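Local coordinates for hypothetical protein PH1505 (Pyrococcus horikoshii, PDB 2CYJ) that is of unknown function but belongs to the conserved DUF498 (Mth938-like) family, with a small antiparallel sheet packed against a larger mixed one, at residues V11-K16 with G28-R33. Numbering follows the deposited sequence.
Sequences VKIDGK and GRIERR
Ile-30 reaches toward Ile-13 through an anti chi2 (175°) that stretches the CG1-CD1 arm straight out, while in Ile-13 a chi1 of -63° sets CG1 beside the backbone N and thereby turns CG2 anti to it, toward Ile-30. The two methyls, Ile-13 CG2 and Ile-30 CD1, meet at 3.8 Å, with the side chains set at a slant to one another. Asp-14 and Ile-30 run alongside one another, pointing opposite ways, with Asp-14 OD1 3.9 Å from Ile-30 CD1. OD2 accepts a hydrogen bond from the backbone N-H of Lys-2. On the other flank Lys-16 NZ donates to a water at 2.7 Å, which reaches Ile-30 O only weakly. Ile-13 to Lys-16 form the type I' turn of the hairpin joining strands 10-13 and 16-18, closed by Lys-16 N to Ile-13 O at 3.0 Å and the reciprocal bond. Phe-18 and Ile-22 touch both isoleucines, so the methyl contact belongs to an apolar layer between the three-stranded sheet and the edge of the mixed sheet formed by strands 22-24 and 30-32. Asp-14 OD1 and Gly-28 O are both acceptors and cannot bond each other; a second water links them, donating to OD1 over a short 2.5 Å and to Gly-28 O at 2.7 Å, so the polar side of this contact depends on solvent.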
loop_
_atom_site.group_PDB
_atom_site.type_symbol
_atom_site.label_atom_id
_atom_site.label_comp_id
_atom_site.label_asym_id
_atom_site.label_seq_id
_atom_site.Cartn_x
_atom_site.Cartn_y
_atom_site.Cartn_z
ATOM N N VAL A 11 -1.723 12.567 2.107
ATOM C CA VAL A 11 -2.312 12.324 0.798
ATOM C C VAL A 11 -3.806 12.626 0.857
ATOM O O VAL A 11 -4.453 12.376 1.876
ATOM C CB VAL A 11 -2.091 10.870 0.308
ATOM C CG1 VAL A 11 -0.592 10.600 0.177
ATOM C CG2 VAL A 11 -2.761 9.878 1.246
ATOM N N LYS A 12 -4.339 13.208 -0.218
ATOM C CA LYS A 12 -5.763 13.535 -0.300
ATOM C C LYS A 12 -6.336 12.594 -1.349
ATOM O O LYS A 12 -5.968 12.664 -2.523
ATOM C CB LYS A 12 -5.986 14.990 -0.722
ATOM C CG LYS A 12 -7.456 15.412 -0.674
ATOM C CD LYS A 12 -7.629 16.859 -1.098
ATOM C CE LYS A 12 -9.092 17.199 -1.334
ATOM N NZ LYS A 12 -9.216 18.651 -1.662
ATOM N N ILE A 13 -7.213 11.698 -0.908
ATOM C CA ILE A 13 -7.816 10.704 -1.781
ATOM C C ILE A 13 -9.314 10.656 -1.488
ATOM O O ILE A 13 -9.720 10.641 -0.321
ATOM C CB ILE A 13 -7.146 9.328 -1.538
ATOM C CG1 ILE A 13 -5.664 9.422 -1.922
ATOM C CG2 ILE A 13 -7.855 8.242 -2.340
ATOM C CD1 ILE A 13 -4.864 8.144 -1.692
ATOM N N ASP A 14 -10.126 10.643 -2.548
ATOM C CA ASP A 14 -11.585 10.644 -2.422
ATOM C C ASP A 14 -12.021 11.882 -1.643
ATOM O O ASP A 14 -13.066 11.888 -0.975
ATOM C CB ASP A 14 -12.091 9.378 -1.724
ATOM C CG ASP A 14 -12.031 8.155 -2.612
ATOM O OD1 ASP A 14 -12.516 7.086 -2.171
ATOM O OD2 ASP A 14 -11.507 8.248 -3.743
ATOM N N GLY A 15 -11.195 12.923 -1.727
ATOM C CA GLY A 15 -11.488 14.187 -1.068
ATOM C C GLY A 15 -11.150 14.271 0.404
ATOM O O GLY A 15 -11.341 15.319 1.032
ATOM N N LYS A 16 -10.639 13.177 0.953
ATOM C CA LYS A 16 -10.292 13.121 2.368
ATOM C C LYS A 16 -8.785 13.180 2.577
ATOM O O LYS A 16 -8.029 12.621 1.794
ATOM C CB LYS A 16 -10.853 11.836 2.979
ATOM C CG LYS A 16 -12.381 11.786 2.998
ATOM C CD LYS A 16 -12.919 10.440 3.478
ATOM C CE LYS A 16 -12.617 9.331 2.479
ATOM N NZ LYS A 16 -13.098 7.996 2.945
ATOM N N GLY A 28 -12.159 0.025 -3.713
ATOM C CA GLY A 28 -12.063 1.449 -3.455
ATOM C C GLY A 28 -12.235 1.766 -1.980
ATOM O O GLY A 28 -12.124 2.923 -1.577
ATOM N N ARG A 29 -12.530 0.753 -1.168
ATOM C CA ARG A 29 -12.657 0.972 0.270
ATOM C C ARG A 29 -11.265 1.340 0.781
ATOM O O ARG A 29 -10.260 0.793 0.319
ATOM C CB ARG A 29 -13.139 -0.297 0.966
ATOM C CG ARG A 29 -14.590 -0.621 0.679
ATOM C CD ARG A 29 -14.981 -1.970 1.240
ATOM N NE ARG A 29 -16.335 -2.321 0.831
ATOM C CZ ARG A 29 -16.874 -3.528 0.978
ATOM N NH1 ARG A 29 -16.172 -4.508 1.530
ATOM N NH2 ARG A 29 -18.114 -3.752 0.567
ATOM N N ILE A 30 -11.210 2.273 1.722
ATOM C CA ILE A 30 -9.940 2.710 2.291
ATOM C C ILE A 30 -9.919 2.462 3.794
ATOM O O ILE A 30 -10.892 2.753 4.494
ATOM C CB ILE A 30 -9.701 4.218 2.048
ATOM C CG1 ILE A 30 -9.704 4.518 0.547
ATOM C CG2 ILE A 30 -8.374 4.643 2.673
ATOM C CD1 ILE A 30 -9.591 5.997 0.228
ATOM N N GLU A 31 -8.815 1.906 4.284
ATOM C CA GLU A 31 -8.644 1.655 5.713
ATOM C C GLU A 31 -7.259 2.116 6.130
ATOM O O GLU A 31 -6.360 2.275 5.299
ATOM C CB GLU A 31 -8.737 0.168 6.049
ATOM C CG GLU A 31 -10.103 -0.466 5.946
ATOM C CD GLU A 31 -10.155 -1.765 6.729
ATOM O OE1 GLU A 31 -9.477 -1.845 7.774
ATOM O OE2 GLU A 31 -10.875 -2.698 6.317
ATOM N N ARG A 32 -7.071 2.316 7.427
ATOM C CA ARG A 32 -5.764 2.719 7.905
ATOM C C ARG A 32 -4.835 1.504 7.811
ATOM O O ARG A 32 -5.272 0.354 7.931
ATOM C CB ARG A 32 -5.846 3.205 9.359
ATOM C CG ARG A 32 -6.216 2.132 10.366
ATOM C CD ARG A 32 -6.091 2.647 11.801
ATOM N NE ARG A 32 -4.698 2.850 12.185
ATOM C CZ ARG A 32 -3.893 1.891 12.639
ATOM N NH1 ARG A 32 -4.333 0.645 12.782
ATOM N NH2 ARG A 32 -2.636 2.179 12.940
ATOM N N ARG A 33 -3.559 1.756 7.560
ATOM C CA ARG A 33 -2.602 0.671 7.505
ATOM C C ARG A 33 -2.273 0.270 8.946
ATOM O O ARG A 33 -1.983 1.136 9.783
ATOM C CB ARG A 33 -1.317 1.117 6.798
ATOM C CG ARG A 33 -0.266 0.026 6.745
ATOM C CD ARG A 33 1.112 0.524 6.352
ATOM N NE ARG A 33 2.082 -0.516 6.684
ATOM C CZ ARG A 33 3.375 -0.315 6.906
ATOM N NH1 ARG A 33 3.899 0.901 6.825
ATOM N NH2 ARG A 33 4.136 -1.338 7.264
HETATM O O HOH W 1 -12.148 4.890 -3.402
HETATM O O HOH W 2 -11.897 5.986 4.326
#